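Local coordinates for protein porin (PDB 3PRN) that forms trimeric outer-membrane channels that let small hydrophilic solutes, up to about 0.6 kDa, diffuse passively across the membrane, at residues A[87-93]-A[163-169]. The protein carries 1 engineered substitution. Numbering follows the deposited sequence.
Sequences TAFDSVA and EFGIAAD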
ATOM      1  N   THR A  87     -10.508 -16.904 -12.707  1.00 21.36           N
ATOM      2  CA  THR A  87     -11.525 -17.442 -13.629  1.00 21.32           C
ATOM      3  C   THR A  87     -11.126 -18.808 -14.196  1.00 21.16           C
ATOM      4  O   THR A  87      -9.973 -19.250 -14.186  1.00 20.48           O
ATOM      5  CB  THR A  87     -11.725 -16.493 -14.809  1.00 21.71           C
ATOM      6  OG1 THR A  87     -10.498 -16.321 -15.500  1.00 21.47           O
ATOM      7  CG2 THR A  87     -12.218 -15.110 -14.384  1.00 21.37           C
ATOM      8  N   ALA A  88     -12.165 -19.517 -14.653  1.00 20.71           N
ATOM      9  CA  ALA A  88     -11.909 -20.876 -15.143  1.00 21.28           C
ATOM     10  C   ALA A  88     -10.938 -20.974 -16.298  1.00 21.45           C
ATOM     11  O   ALA A  88      -9.971 -21.765 -16.259  1.00 21.00           O
ATOM     12  CB  ALA A  88     -13.256 -21.524 -15.473  1.00 22.06           C
ATOM     13  N   PHE A  89     -11.064 -20.115 -17.307  1.00 21.63           N
ATOM     14  CA  PHE A  89     -10.181 -20.233 -18.478  1.00 22.86           C
ATOM     15  C   PHE A  89      -8.734 -19.901 -18.108  1.00 22.75           C
ATOM     16  O   PHE A  89      -7.786 -20.390 -18.739  1.00 23.10           O
ATOM     17  CB  PHE A  89     -10.698 -19.272 -19.560  1.00 24.26           C
ATOM     18  CG  PHE A  89     -10.222 -19.572 -20.961  1.00 25.97           C
ATOM     19  CD1 PHE A  89     -10.861 -20.590 -21.702  1.00 27.00           C
ATOM     20  CD2 PHE A  89      -9.186 -18.872 -21.538  1.00 25.78           C
ATOM     21  CE1 PHE A  89     -10.435 -20.872 -23.016  1.00 28.20           C
ATOM     22  CE2 PHE A  89      -8.729 -19.155 -22.838  1.00 26.82           C
ATOM     23  CZ  PHE A  89      -9.374 -20.164 -23.561  1.00 27.27           C
ATOM     24  N   ASP A  90      -8.569 -19.065 -17.078  1.00 22.92           N
ATOM     25  CA  ASP A  90      -7.229 -18.670 -16.660  1.00 22.12           C
ATOM     26  C   ASP A  90      -6.676 -19.661 -15.654  1.00 22.88           C
ATOM     27  O   ASP A  90      -5.456 -19.662 -15.493  1.00 21.32           O
ATOM     28  CB  ASP A  90      -7.268 -17.243 -16.079  1.00 24.32           C
ATOM     29  CG  ASP A  90      -5.878 -16.614 -15.838  1.00 24.13           C
ATOM     30  OD1 ASP A  90      -5.089 -16.473 -16.759  1.00 20.88           O
ATOM     31  OD2 ASP A  90      -5.573 -16.231 -14.684  1.00 26.43           O
ATOM     32  N   SER A  91      -7.507 -20.470 -14.985  1.00 21.64           N
ATOM     33  CA  SER A  91      -6.924 -21.340 -13.963  1.00 23.58           C
ATOM     34  C   SER A  91      -6.674 -22.789 -14.352  1.00 23.73           C
ATOM     35  O   SER A  91      -5.925 -23.443 -13.639  1.00 23.92           O
ATOM     36  CB  SER A  91      -7.923 -21.370 -12.765  1.00 24.28           C
ATOM     37  OG  SER A  91      -8.073 -20.025 -12.294  1.00 25.69           O
ATOM     38  N   VAL A  92      -7.254 -23.314 -15.424  1.00 23.84           N
ATOM     39  CA  VAL A  92      -7.051 -24.683 -15.817  1.00 23.91           C
ATOM     40  C   VAL A  92      -5.567 -24.975 -16.053  1.00 23.86           C
ATOM     41  O   VAL A  92      -4.784 -24.080 -16.395  1.00 23.54           O
ATOM     42  CB  VAL A  92      -7.571 -25.105 -17.220  1.00 26.91           C
ATOM     43  CG1 VAL A  92      -8.869 -25.913 -17.159  1.00 27.59           C
ATOM     44  CG2 VAL A  92      -7.863 -23.913 -18.133  1.00 25.03           C
ATOM     45  N   ALA A  93      -5.211 -26.237 -15.903  1.00 23.55           N
ATOM     46  CA  ALA A  93      -3.837 -26.690 -16.155  1.00 23.19           C
ATOM     47  C   ALA A  93      -3.582 -26.717 -17.699  1.00 24.02           C
ATOM     48  O   ALA A  93      -4.515 -26.652 -18.500  1.00 22.77           O
ATOM     49  CB  ALA A  93      -3.632 -28.097 -15.589  1.00 22.19           C
ATOM     50  N   GLU A 163     -19.775 -12.901 -17.939  1.00 30.16           N
ATOM     51  CA  GLU A 163     -18.964 -13.965 -18.474  1.00 27.56           C
ATOM     52  C   GLU A 163     -19.142 -15.220 -17.623  1.00 28.46           C
ATOM     53  O   GLU A 163     -19.025 -15.186 -16.397  1.00 27.32           O
ATOM     54  CB  GLU A 163     -17.489 -13.549 -18.470  1.00 25.53           C
ATOM     55  CG  GLU A 163     -16.565 -14.671 -18.912  1.00 23.46           C
ATOM     56  CD  GLU A 163     -15.112 -14.368 -18.595  1.00 26.39           C
ATOM     57  OE1 GLU A 163     -14.621 -14.722 -17.461  1.00 25.67           O
ATOM     58  OE2 GLU A 163     -14.386 -13.750 -19.459  1.00 25.20           O
ATOM     59  N   PHE A 164     -19.444 -16.325 -18.276  1.00 27.22           N
ATOM     60  CA  PHE A 164     -19.578 -17.602 -17.563  1.00 28.02           C
ATOM     61  C   PHE A 164     -18.557 -18.584 -18.111  1.00 27.06           C
ATOM     62  O   PHE A 164     -18.448 -18.790 -19.327  1.00 27.14           O
ATOM     63  CB  PHE A 164     -20.975 -18.196 -17.701  1.00 33.25           C
ATOM     64  CG  PHE A 164     -21.058 -19.542 -16.986  1.00 40.61           C
ATOM     65  CD1 PHE A 164     -21.037 -19.595 -15.586  1.00 43.35           C
ATOM     66  CD2 PHE A 164     -21.133 -20.722 -17.731  1.00 43.66           C
ATOM     67  CE1 PHE A 164     -21.082 -20.832 -14.932  1.00 45.07           C
ATOM     68  CE2 PHE A 164     -21.174 -21.959 -17.077  1.00 45.78           C
ATOM     69  CZ  PHE A 164     -21.148 -22.014 -15.679  1.00 46.35           C
ATOM     70  N   GLY A 165     -17.815 -19.180 -17.204  1.00 26.23           N
ATOM     71  CA  GLY A 165     -16.745 -20.090 -17.597  1.00 25.91           C
ATOM     72  C   GLY A 165     -16.812 -21.422 -16.881  1.00 26.24           C
ATOM     73  O   GLY A 165     -17.093 -21.510 -15.671  1.00 25.76           O
ATOM     74  N   ILE A 166     -16.339 -22.455 -17.589  1.00 26.88           N
ATOM     75  CA  ILE A 166     -16.200 -23.757 -16.900  1.00 26.46           C
ATOM     76  C   ILE A 166     -14.969 -24.466 -17.387  1.00 26.38           C
ATOM     77  O   ILE A 166     -14.575 -24.372 -18.576  1.00 26.68           O
ATOM     78  CB  ILE A 166     -17.474 -24.608 -17.081  1.00 29.80           C
ATOM     79  CG1 ILE A 166     -17.266 -25.983 -16.428  1.00 33.40           C
ATOM     80  CG2 ILE A 166     -17.807 -24.814 -18.534  1.00 30.09           C
ATOM     81  CD1 ILE A 166     -18.622 -26.590 -16.082  1.00 38.96           C
ATOM     82  N   ALA A 167     -14.319 -25.236 -16.540  1.00 25.94           N
ATOM     83  CA  ALA A 167     -13.122 -25.953 -16.895  1.00 27.23           C
ATOM     84  C   ALA A 167     -12.862 -27.154 -15.994  1.00 27.51           C
ATOM     85  O   ALA A 167     -13.283 -27.237 -14.857  1.00 28.31           O
ATOM     86  CB  ALA A 167     -11.877 -25.019 -16.869  1.00 25.39           C
ATOM     87  N   ALA A 168     -12.070 -28.075 -16.533  1.00 29.13           N
ATOM     88  CA  ALA A 168     -11.613 -29.235 -15.793  1.00 30.60           C
ATOM     89  C   ALA A 168     -10.282 -29.726 -16.305  1.00 31.16           C
ATOM     90  O   ALA A 168      -9.856 -29.498 -17.454  1.00 30.85           O
ATOM     91  CB  ALA A 168     -12.684 -30.352 -15.857  1.00 30.34           C
ATOM     92  N   ASP A 169      -9.494 -30.297 -15.412  1.00 32.01           N
ATOM     93  CA  ASP A 169      -8.267 -30.948 -15.771  1.00 34.15           C
ATOM     94  C   ASP A 169      -8.133 -32.243 -14.933  1.00 36.16           C
ATOM     95  O   ASP A 169      -8.777 -32.497 -13.900  1.00 35.35           O
ATOM     96  CB  ASP A 169      -7.014 -30.117 -15.716  1.00 33.53           C
ATOM     97  CG  ASP A 169      -6.795 -29.414 -14.384  1.00 34.48           C
ATOM     98  OD1 ASP A 169      -6.602 -30.121 -13.372  1.00 33.99           O
ATOM     99  OD2 ASP A 169      -6.840 -28.167 -14.344  1.00 32.44           O
TER
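In this 16-stranded porin barrel, the short helix 88-91 belongs to the long excursion between strands 78-83 and 131-138 that folds inward, the place of the constriction loop in porins, and here it lies against the inner face of strand 163-171. A88 and A167 meet through their methyls, CB to CB at 4.0 Å, and the small residues of both segments bring helix and strand backbones close: the CA atoms of A88 and I166 are 5.5 Å apart. At G165 the A88 methyl rests directly on the strand, its CB 3.8 Å from G165 C. A88 CB occupies the side of G165 where a beta carbon would lie, which is consistent with glycine at this position. V92, the first residue past the helix, sets CG1 3.7 Å from the carbonyl O of A168. I166 and A168 direct their side chains to the barrel's other side.

At the helix start, T87 occupies the N-cap position, its OG1 bonded to the F115 carbonyl, while its methyl CG2 lies 3.9 Å from E163 OE1. The E163 chain, with CG anti to the backbone N (chi1 175°), reaches off the strand and crosses T87 at about a right angle; OE2 takes the backbone N-H groups of F115 and G186, suiting a carboxylate to this buried spot.

At the far end D169 receives the exiting chain: A93 N donates to D169 OD2 at 3.0 Å, while N143 ND2 holds OD1 and the Y145 hydroxyl also bonds OD2. With an alanine in place of D169, the A93 amide is likely to lose its acceptor, and N143 and the Y145 hydroxyl the carboxylate they both bind. The A93 N-H meets OD2 from above the carboxylate plane, with an N-H...O angle of 157°.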